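Local coordinates for protein thermophilic dibenzothiophene desulfurization enzyme C (Paenibacillus sp. A11-2, PDB 5XDC) that probably catalyses the FMNH2- and O2-dependent oxidation of dibenzothiophene to its 5-oxide and then to the 5,5-dioxide, as a DszC-family flavin monooxygenase, at residues 69-74 with 319-324; 94-99 with 249-254; 243-248 with 332-337. All coordinates share one frame; numbering follows the deposited sequence.

Contact 1 (69-74 with 319-324); sequences SWPTVY and RVQELW. With SO4 (sulfate ion), chain K.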
loop_
_atom_site.group_PDB
_atom_site.type_symbol
_atom_site.label_atom_id
_atom_site.label_comp_id
_atom_site.label_asym_id
_atom_site.label_seq_id
_atom_site.Cartn_x
_atom_site.Cartn_y
_atom_site.Cartn_z
ATOM N N SER B 69 28.553 -21.232 11.638
ATOM C CA SER B 69 28.594 -19.849 11.204
ATOM C C SER B 69 27.268 -19.147 11.480
ATOM O O SER B 69 26.233 -19.784 11.692
ATOM C CB SER B 69 28.888 -19.775 9.706
ATOM O OG SER B 69 27.778 -20.324 9.001
ATOM N N TRP B 70 27.318 -17.824 11.425
ATOM C CA TRP B 70 26.098 -17.033 11.577
ATOM C C TRP B 70 25.043 -17.357 10.524
ATOM O O TRP B 70 23.857 -17.464 10.890
ATOM C CB TRP B 70 26.462 -15.548 11.580
ATOM C CG TRP B 70 26.904 -15.052 12.912
ATOM C CD1 TRP B 70 28.171 -14.706 13.289
ATOM C CD2 TRP B 70 26.071 -14.839 14.059
ATOM N NE1 TRP B 70 28.174 -14.282 14.593
ATOM C CE2 TRP B 70 26.901 -14.366 15.094
ATOM C CE3 TRP B 70 24.708 -15.012 14.310
ATOM C CZ2 TRP B 70 26.410 -14.043 16.352
ATOM C CZ3 TRP B 70 24.219 -14.694 15.568
ATOM C CH2 TRP B 70 25.069 -14.230 16.575
ATOM N N PRO B 71 25.373 -17.553 9.239
ATOM C CA PRO B 71 24.335 -18.015 8.297
ATOM C C PRO B 71 23.549 -19.230 8.781
ATOM O O PRO B 71 22.319 -19.265 8.660
ATOM C CB PRO B 71 25.152 -18.305 7.024
ATOM C CG PRO B 71 26.224 -17.278 7.066
ATOM C CD PRO B 71 26.606 -17.164 8.536
ATOM N N THR B 72 24.228 -20.232 9.344
ATOM C CA THR B 72 23.540 -21.396 9.889
ATOM C C THR B 72 22.657 -21.021 11.077
ATOM O O THR B 72 21.517 -21.492 11.190
ATOM C CB THR B 72 24.571 -22.451 10.297
ATOM O OG1 THR B 72 25.279 -22.864 9.119
ATOM C CG2 THR B 72 23.903 -23.651 10.924
ATOM N N VAL B 73 23.190 -20.219 11.997
ATOM C CA VAL B 73 22.416 -19.764 13.149
ATOM C C VAL B 73 21.145 -19.053 12.689
ATOM O O VAL B 73 20.042 -19.356 13.155
ATOM C CB VAL B 73 23.275 -18.844 14.032
ATOM C CG1 VAL B 73 22.432 -18.222 15.137
ATOM C CG2 VAL B 73 24.464 -19.616 14.629
ATOM N N TYR B 74 21.290 -18.090 11.784
ATOM C CA TYR B 74 20.132 -17.325 11.328
ATOM C C TYR B 74 19.085 -18.226 10.677
ATOM O O TYR B 74 17.879 -18.055 10.902
ATOM C CB TYR B 74 20.584 -16.222 10.371
ATOM C CG TYR B 74 21.257 -15.042 11.034
ATOM C CD1 TYR B 74 20.582 -14.276 11.985
ATOM C CD2 TYR B 74 22.560 -14.670 10.705
ATOM C CE1 TYR B 74 21.185 -13.186 12.596
ATOM C CE2 TYR B 74 23.165 -13.573 11.288
ATOM C CZ TYR B 74 22.477 -12.829 12.238
ATOM O OH TYR B 74 23.078 -11.753 12.825
ATOM N N ARG B 319 27.646 -11.452 5.359
ATOM C CA ARG B 319 28.471 -10.315 5.733
ATOM C C ARG B 319 28.682 -10.252 7.243
ATOM O O ARG B 319 29.771 -9.903 7.708
ATOM C CB ARG B 319 27.833 -9.028 5.216
ATOM C CG ARG B 319 28.640 -7.791 5.485
ATOM C CD ARG B 319 30.071 -7.893 4.931
ATOM N NE ARG B 319 30.750 -6.611 5.044
ATOM C CZ ARG B 319 32.008 -6.387 4.681
ATOM N NH1 ARG B 319 32.737 -7.365 4.177
ATOM N NH2 ARG B 319 32.533 -5.180 4.818
ATOM N N VAL B 320 27.655 -10.577 8.029
ATOM C CA VAL B 320 27.848 -10.691 9.476
ATOM C C VAL B 320 29.009 -11.637 9.772
ATOM O O VAL B 320 29.885 -11.344 10.597
ATOM C CB VAL B 320 26.557 -11.176 10.159
ATOM C CG1 VAL B 320 26.848 -11.586 11.607
ATOM C CG2 VAL B 320 25.475 -10.101 10.093
ATOM N N GLN B 321 29.000 -12.807 9.133
ATOM C CA GLN B 321 30.041 -13.800 9.388
ATOM C C GLN B 321 31.410 -13.259 9.000
ATOM O O GLN B 321 32.390 -13.443 9.736
ATOM C CB GLN B 321 29.737 -15.093 8.638
ATOM C CG GLN B 321 30.763 -16.201 8.865
ATOM C CD GLN B 321 30.798 -16.665 10.310
ATOM O OE1 GLN B 321 29.791 -16.601 11.019
ATOM N NE2 GLN B 321 31.954 -17.138 10.756
ATOM N N GLU B 322 31.498 -12.575 7.856
ATOM C CA GLU B 322 32.790 -12.041 7.421
ATOM C C GLU B 322 33.365 -11.089 8.465
ATOM O O GLU B 322 34.542 -11.187 8.835
ATOM C CB GLU B 322 32.649 -11.345 6.062
ATOM C CG GLU B 322 33.945 -10.696 5.559
ATOM C CD GLU B 322 34.935 -11.696 4.987
ATOM O OE1 GLU B 322 34.690 -12.917 5.108
ATOM O OE2 GLU B 322 35.960 -11.257 4.415
ATOM N N LEU B 323 32.548 -10.160 8.964
ATOM C CA LEU B 323 33.064 -9.188 9.919
ATOM C C LEU B 323 33.268 -9.795 11.302
ATOM O O LEU B 323 34.135 -9.333 12.050
ATOM C CB LEU B 323 32.134 -7.979 9.994
ATOM C CG LEU B 323 32.007 -7.163 8.697
ATOM C CD1 LEU B 323 31.146 -5.969 8.929
ATOM C CD2 LEU B 323 33.373 -6.730 8.153
ATOM N N TRP B 324 32.486 -10.817 11.647
ATOM C CA TRP B 324 32.668 -11.552 12.900
ATOM C C TRP B 324 34.038 -12.200 12.981
ATOM O O TRP B 324 34.585 -12.354 14.079
ATOM C CB TRP B 324 31.592 -12.618 12.992
ATOM C CG TRP B 324 31.570 -13.570 14.163
ATOM C CD1 TRP B 324 31.938 -14.884 14.152
ATOM C CD2 TRP B 324 31.073 -13.307 15.479
ATOM N NE1 TRP B 324 31.710 -15.451 15.380
ATOM C CE2 TRP B 324 31.180 -14.502 16.212
ATOM C CE3 TRP B 324 30.538 -12.176 16.106
ATOM C CZ2 TRP B 324 30.772 -14.600 17.541
ATOM C CZ3 TRP B 324 30.142 -12.275 17.425
ATOM C CH2 TRP B 324 30.261 -13.475 18.126
HETATM S S SO4 K . 36.084 -5.353 3.319
HETATM O O1 SO4 K . 36.383 -5.083 1.913
HETATM O O2 SO4 K . 35.442 -6.663 3.429
HETATM O O3 SO4 K . 37.329 -5.365 4.092
HETATM O O4 SO4 K . 35.236 -4.270 3.813
#

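Contact 2 (94-99 with 249-254); sequences HFSNFA and PITQLI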
loop_
_atom_site.group_PDB
_atom_site.type_symbol
_atom_site.label_atom_id
_atom_site.label_comp_id
_atom_site.label_asym_id
_atom_site.label_seq_id
_atom_site.Cartn_x
_atom_site.Cartn_y
_atom_site.Cartn_z
ATOM N N HIS B 94 19.347 -16.074 22.801
ATOM C CA HIS B 94 20.521 -16.767 23.316
ATOM C C HIS B 94 21.762 -16.392 22.511
ATOM O O HIS B 94 22.811 -16.092 23.084
ATOM C CB HIS B 94 20.275 -18.267 23.290
ATOM C CG HIS B 94 21.513 -19.094 23.434
ATOM N ND1 HIS B 94 22.005 -19.497 24.658
ATOM C CD2 HIS B 94 22.343 -19.617 22.502
ATOM C CE1 HIS B 94 23.099 -20.218 24.473
ATOM N NE2 HIS B 94 23.329 -20.301 23.173
ATOM N N PHE B 95 21.648 -16.362 21.182
ATOM C CA PHE B 95 22.806 -15.990 20.371
ATOM C C PHE B 95 23.109 -14.497 20.419
ATOM O O PHE B 95 24.272 -14.106 20.275
ATOM C CB PHE B 95 22.613 -16.480 18.933
ATOM C CG PHE B 95 22.633 -17.973 18.833
ATOM C CD1 PHE B 95 23.817 -18.673 18.993
ATOM C CD2 PHE B 95 21.464 -18.684 18.697
ATOM C CE1 PHE B 95 23.822 -20.048 18.943
ATOM C CE2 PHE B 95 21.462 -20.052 18.657
ATOM C CZ PHE B 95 22.656 -20.746 18.784
ATOM N N SER B 96 22.107 -13.634 20.621
ATOM C CA SER B 96 22.407 -12.234 20.894
ATOM C C SER B 96 23.217 -12.098 22.172
ATOM O O SER B 96 24.219 -11.375 22.214
ATOM C CB SER B 96 21.118 -11.411 20.994
ATOM O OG SER B 96 21.389 -10.099 21.446
ATOM N N ASN B 97 22.808 -12.812 23.223
ATOM C CA ASN B 97 23.539 -12.784 24.483
ATOM C C ASN B 97 24.942 -13.348 24.301
ATOM O O ASN B 97 25.926 -12.760 24.771
ATOM C CB ASN B 97 22.784 -13.578 25.548
ATOM C CG ASN B 97 21.391 -13.006 25.843
ATOM O OD1 ASN B 97 21.162 -11.809 25.707
ATOM N ND2 ASN B 97 20.474 -13.866 26.248
ATOM N N PHE B 98 25.046 -14.464 23.590
ATOM C CA PHE B 98 26.345 -15.059 23.312
ATOM C C PHE B 98 27.237 -14.100 22.539
ATOM O O PHE B 98 28.424 -13.962 22.845
ATOM C CB PHE B 98 26.169 -16.354 22.534
ATOM C CG PHE B 98 27.471 -16.975 22.164
ATOM C CD1 PHE B 98 28.115 -17.807 23.058
ATOM C CD2 PHE B 98 28.090 -16.668 20.967
ATOM C CE1 PHE B 98 29.338 -18.360 22.749
ATOM C CE2 PHE B 98 29.335 -17.229 20.659
ATOM C CZ PHE B 98 29.941 -18.067 21.552
ATOM N N ALA B 99 26.687 -13.431 21.527
ATOM C CA ALA B 99 27.480 -12.482 20.760
ATOM C C ALA B 99 28.055 -11.394 21.647
ATOM O O ALA B 99 29.220 -11.013 21.495
ATOM C CB ALA B 99 26.639 -11.872 19.641
ATOM N N PRO B 249 23.912 -4.743 14.928
ATOM C CA PRO B 249 23.469 -5.338 13.656
ATOM C C PRO B 249 23.240 -6.831 13.757
ATOM O O PRO B 249 22.265 -7.332 13.189
ATOM C CB PRO B 249 24.596 -4.984 12.671
ATOM C CG PRO B 249 25.741 -4.507 13.526
ATOM C CD PRO B 249 25.139 -3.942 14.763
ATOM N N ILE B 250 24.093 -7.565 14.489
ATOM C CA ILE B 250 23.874 -8.998 14.670
ATOM C C ILE B 250 22.497 -9.247 15.264
ATOM O O ILE B 250 21.746 -10.119 14.810
ATOM C CB ILE B 250 24.969 -9.602 15.566
ATOM C CG1 ILE B 250 26.284 -9.668 14.788
ATOM C CG2 ILE B 250 24.568 -10.985 16.062
ATOM C CD1 ILE B 250 27.484 -10.009 15.663
ATOM N N THR B 251 22.173 -8.503 16.312
ATOM C CA THR B 251 20.940 -8.737 17.052
ATOM C C THR B 251 19.730 -8.284 16.248
ATOM O O THR B 251 18.694 -8.952 16.251
ATOM C CB THR B 251 21.023 -8.018 18.397
ATOM O OG1 THR B 251 22.082 -8.592 19.179
ATOM C CG2 THR B 251 19.709 -8.141 19.190
ATOM N N GLN B 252 19.847 -7.157 15.558
ATOM C CA GLN B 252 18.746 -6.685 14.726
ATOM C C GLN B 252 18.492 -7.636 13.562
ATOM O O GLN B 252 17.346 -7.778 13.122
ATOM C CB GLN B 252 19.051 -5.261 14.259
ATOM C CG GLN B 252 18.994 -4.255 15.377
ATOM C CD GLN B 252 17.560 -3.872 15.729
ATOM O OE1 GLN B 252 16.718 -3.756 14.846
ATOM N NE2 GLN B 252 17.281 -3.686 17.013
ATOM N N LEU B 253 19.521 -8.343 13.087
ATOM C CA LEU B 253 19.292 -9.363 12.066
ATOM C C LEU B 253 18.714 -10.650 12.648
ATOM O O LEU B 253 17.992 -11.371 11.943
ATOM C CB LEU B 253 20.583 -9.650 11.289
ATOM C CG LEU B 253 20.396 -10.409 9.978
ATOM C CD1 LEU B 253 19.601 -9.618 8.980
ATOM C CD2 LEU B 253 21.752 -10.755 9.369
ATOM N N ILE B 254 18.980 -10.951 13.930
ATOM C CA ILE B 254 18.245 -12.018 14.608
ATOM C C ILE B 254 16.750 -11.717 14.578
ATOM O O ILE B 254 15.938 -12.572 14.214
ATOM C CB ILE B 254 18.750 -12.200 16.054
ATOM C CG1 ILE B 254 20.150 -12.815 16.049
ATOM C CG2 ILE B 254 17.811 -13.078 16.852
ATOM C CD1 ILE B 254 20.850 -12.764 17.416
#

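Contact 3 (243-248 with 332-337); sequences KPSLWT and EQRGQL. With SO4 (sulfate ion), chain K.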
loop_
_atom_site.group_PDB
_atom_site.type_symbol
_atom_site.label_atom_id
_atom_site.label_comp_id
_atom_site.label_asym_id
_atom_site.label_seq_id
_atom_site.Cartn_x
_atom_site.Cartn_y
_atom_site.Cartn_z
ATOM N N LYS B 243 34.631 -3.232 16.528
ATOM C CA LYS B 243 34.067 -4.569 16.388
ATOM C C LYS B 243 32.999 -4.898 17.427
ATOM O O LYS B 243 32.004 -5.543 17.055
ATOM C CB LYS B 243 35.182 -5.620 16.433
ATOM C CG LYS B 243 34.664 -7.011 16.127
ATOM C CD LYS B 243 35.733 -8.065 16.141
ATOM C CE LYS B 243 35.149 -9.402 15.705
ATOM N NZ LYS B 243 36.080 -10.558 15.827
ATOM N N PRO B 244 33.142 -4.557 18.715
ATOM C CA PRO B 244 32.086 -4.922 19.672
ATOM C C PRO B 244 30.747 -4.286 19.352
ATOM O O PRO B 244 29.709 -4.849 19.730
ATOM C CB PRO B 244 32.645 -4.436 21.016
ATOM C CG PRO B 244 34.129 -4.432 20.813
ATOM C CD PRO B 244 34.309 -3.973 19.398
ATOM N N SER B 245 30.739 -3.135 18.669
ATOM C CA SER B 245 29.477 -2.538 18.244
ATOM C C SER B 245 28.775 -3.358 17.163
ATOM O O SER B 245 27.647 -2.998 16.790
ATOM C CB SER B 245 29.701 -1.098 17.760
ATOM O OG SER B 245 30.281 -1.056 16.465
ATOM N N LEU B 246 29.384 -4.444 16.654
ATOM C CA LEU B 246 28.659 -5.376 15.798
ATOM C C LEU B 246 27.490 -6.022 16.523
ATOM O O LEU B 246 26.627 -6.611 15.869
ATOM C CB LEU B 246 29.549 -6.499 15.275
ATOM C CG LEU B 246 30.626 -6.187 14.230
ATOM C CD1 LEU B 246 31.407 -7.470 13.934
ATOM C CD2 LEU B 246 30.003 -5.619 12.956
ATOM N N TRP B 247 27.450 -5.934 17.852
ATOM C CA TRP B 247 26.377 -6.584 18.593
ATOM C C TRP B 247 25.010 -6.150 18.068
ATOM O O TRP B 247 24.107 -6.985 17.912
ATOM C CB TRP B 247 26.490 -6.280 20.091
ATOM C CG TRP B 247 25.349 -6.882 20.839
ATOM C CD1 TRP B 247 25.250 -8.158 21.274
ATOM C CD2 TRP B 247 24.107 -6.244 21.166
ATOM N NE1 TRP B 247 24.037 -8.361 21.884
ATOM C CE2 TRP B 247 23.317 -7.196 21.835
ATOM C CE3 TRP B 247 23.600 -4.955 20.975
ATOM C CZ2 TRP B 247 22.032 -6.909 22.301
ATOM C CZ3 TRP B 247 22.326 -4.667 21.439
ATOM C CH2 TRP B 247 21.560 -5.638 22.095
ATOM N N THR B 248 24.853 -4.857 17.764
ATOM C CA THR B 248 23.533 -4.364 17.367
ATOM C C THR B 248 23.119 -4.882 16.002
ATOM O O THR B 248 22.015 -5.437 15.895
ATOM C CB THR B 248 23.502 -2.837 17.413
ATOM O OG1 THR B 248 24.258 -2.390 18.532
ATOM C CG2 THR B 248 22.053 -2.346 17.540
ATOM N N GLU B 332 33.038 2.317 9.150
ATOM C CA GLU B 332 32.428 2.233 7.832
ATOM C C GLU B 332 31.905 0.832 7.558
ATOM O O GLU B 332 30.787 0.672 7.048
ATOM C CB GLU B 332 33.435 2.667 6.768
ATOM C CG GLU B 332 33.772 4.157 6.845
ATOM C CD GLU B 332 34.762 4.542 7.964
ATOM O OE1 GLU B 332 35.553 3.681 8.429
ATOM O OE2 GLU B 332 34.751 5.728 8.377
ATOM N N GLN B 333 32.690 -0.198 7.900
ATOM C CA GLN B 333 32.227 -1.573 7.757
ATOM C C GLN B 333 31.009 -1.830 8.635
ATOM O O GLN B 333 30.036 -2.451 8.198
ATOM C CB GLN B 333 33.349 -2.548 8.119
ATOM C CG GLN B 333 34.543 -2.507 7.153
ATOM C CD GLN B 333 35.732 -3.308 7.663
ATOM O OE1 GLN B 333 35.996 -3.338 8.866
ATOM N NE2 GLN B 333 36.441 -3.971 6.753
ATOM N N ARG B 334 31.073 -1.389 9.892
ATOM C CA ARG B 334 29.964 -1.599 10.814
ATOM C C ARG B 334 28.729 -0.832 10.355
ATOM O O ARG B 334 27.610 -1.358 10.406
ATOM C CB ARG B 334 30.371 -1.166 12.223
ATOM C CG ARG B 334 29.360 -1.510 13.301
ATOM C CD ARG B 334 28.366 -0.389 13.574
ATOM N NE ARG B 334 27.579 -0.708 14.762
ATOM C CZ ARG B 334 26.370 -0.229 15.041
ATOM N NH1 ARG B 334 25.752 0.605 14.213
ATOM N NH2 ARG B 334 25.772 -0.607 16.161
ATOM N N GLY B 335 28.925 0.407 9.900
ATOM C CA GLY B 335 27.801 1.232 9.487
ATOM C C GLY B 335 27.103 0.695 8.256
ATOM O O GLY B 335 25.870 0.633 8.208
ATOM N N GLN B 336 27.874 0.285 7.249
ATOM C CA GLN B 336 27.278 -0.346 6.074
ATOM C C GLN B 336 26.513 -1.599 6.460
ATOM O O GLN B 336 25.416 -1.849 5.952
ATOM C CB GLN B 336 28.347 -0.698 5.046
ATOM C CG GLN B 336 28.963 0.511 4.383
ATOM C CD GLN B 336 30.083 0.132 3.438
ATOM O OE1 GLN B 336 30.282 -1.049 3.139
ATOM N NE2 GLN B 336 30.822 1.129 2.962
ATOM N N LEU B 337 27.072 -2.405 7.364
ATOM C CA LEU B 337 26.358 -3.599 7.783
ATOM C C LEU B 337 25.056 -3.231 8.476
ATOM O O LEU B 337 24.010 -3.829 8.199
ATOM C CB LEU B 337 27.232 -4.446 8.700
ATOM C CG LEU B 337 26.497 -5.666 9.250
ATOM C CD1 LEU B 337 26.043 -6.652 8.193
ATOM C CD2 LEU B 337 27.352 -6.374 10.304
HETATM S S SO4 K . 36.084 -5.353 3.319
HETATM O O1 SO4 K . 36.383 -5.083 1.913
HETATM O O2 SO4 K . 35.442 -6.663 3.429
HETATM O O3 SO4 K . 37.329 -5.365 4.092
HETATM O O4 SO4 K . 35.236 -4.270 3.813
#

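Contact 1 (69-74 with 319-324)
Gln-321 OE1 takes the backbone N-H of Trp-70 at 2.8 Å, N to OE1. The bond is straight at hydrogen (178°), but the donor sits above the carbonyl plane of the amide. Trp-70 is in the first turn of its helix, right after the N-cap Ser-69, where a backbone N-H has no carbonyl of its own helix to bind. The side chain of Gln-321 leaves with CG opposite the backbone N (chi1 -179°) and then bends at chi2, which turns OE1 to that N-H. Its CB rests against Pro-71 CD, and its NE2 is bonded to Glu-325.

The Trp-70 ring is held from two directions. Val-320 CG1 lies over one face, 3.9 Å from the centroid of the five-membered ring, a CH-pi contact. The NE1 edge points into the face of Trp-324, with NE1 3.2 Å from Trp-324 CD2. The planes are perpendicular, a T-shaped pair. A serine in place of Trp-324 would probably leave the NE1 edge of Trp-70 without its aromatic face and open a gap beside it. Tyr-74 OH lies 4.0 Å from Val-320 CG1 and is hydrogen-bonded to Ile-250 O.

The helix segments 70-74 and 319-324 cross at 138°, their axes 9.5 Å apart at closest approach. The contact joins the N-terminal helical domain to the C-terminal helical bundle of the acyl-CoA dehydrogenase fold.

Contact 2 (94-99 with 249-254)
Ile-250 is the first residue of 249-254 to meet the other helix. Its CG2 methyl lies 4.2 Å from Ala-99 CB, a loose apolar contact. Its side chain also packs on Val-320.

Thr-251 comes next and carries the polar part of the contact. The backbones come closest here, with the CA atoms of Thr-251 and Ser-96 5.4 Å apart. Thr-251 OG1 is 2.8 Å from Ser-96 OG, a probable hydrogen bond. The Thr-251 hydroxyl is also bonded to the carbonyl O of Trp-247, one turn earlier. Its chi1 of -64° sets OG1 beside its own backbone N and leaves the CG2 methyl against Ser-96 OG at 3.4 Å. Ser-96 meets it with OG opposite its backbone N (chi1 172°). Both residues are buried.

One turn on from Ile-250, Ile-254 brings its CD1 methyl to the backbone of Ser-96, 3.6 Å from Ser-96 N. The same methyl lies 3.8 Å from Ser-96 CB and brushes Phe-95 CB, while the Phe-95 ring leads off toward Val-73, Leu-57 and Leu-58.

The helix segments 94-99 and 249-254 run almost exactly antiparallel, at 175°, their axes 9.6 Å apart at closest approach. Ser-96 lies about 5 Å, side chain to side chain, from Tyr-93 and Ser-129, which bind FMN in another structure of this protein. This is part of the buried interface between the N-terminal helical domain and the long helix 247-276 of an acyl-CoA dehydrogenase fold, beside the flavin site.

Contact 3 (243-248 with 332-337)
The 3-10 turn 243-246, leading into helix 247-276, passes helix 331-363 with its nearest CA atoms, those of Leu-246 and Arg-334, 6.4 Å apart. Both helices belong to the C-terminal helical bundle of the acyl-CoA dehydrogenase fold.

Arg-334 carries most of the contact. Its CG stands opposite the backbone N (chi1 -172°), and a bend at chi2 (-92°) brings the guanidinium edge to the turn. NE and NH2 grip one atom, Ser-245 O, each 3.1 Å from it, side-on and from the same face of the carbonyl. NE lies well above the carbonyl plane, while NH2 is tilted only 19° from it. Both bonds are bent. NE also makes a weak bond to Ser-245 OG, a hydroxyl bonded chiefly to Ser-242 O. NH1 forms a salt bridge with the C-terminal carboxylate of Ser-414. Thr-248 OG1 is 3.3 Å from Arg-334 NH2 and is hydrogen-bonded to Ser-411 O. Arg-334 therefore joins the turn to the chain end.

Leu-246 and Leu-337 meet alongside this polar group, their side chains crossing at about a right angle. Leu-246 CD2 touches Leu-337 CD2 at 3.8 Å, and Arg-334 CG lies 4.2 Å from the same Leu-246 CD2.

Helix 247-276 and the turn before it tie the three contacts together. Contacts 1 and 2 meet where Tyr-74 OH bonds to Ile-250 O at 2.9 Å and Trp-70 packs on Ile-250. Contacts 2 and 3 are joined by Trp-247 NE1, 3.0 Å from Ser-96 O. Contact 1 reaches contact 3 through Lys-243 NZ, 2.9 Å from Trp-324 O, and through a sulfate held by Arg-319, Gln-333 and Arg-326, probably from the crystallisation liquor. Contact 2 lies closer to bound indole than contact 3: about 10 Å from the Thr-251 side chain against about 14 Å from that of Thr-248. The Thr-248 side chain is about 6 Å from that of Tyr-413, which binds FMN in another structure.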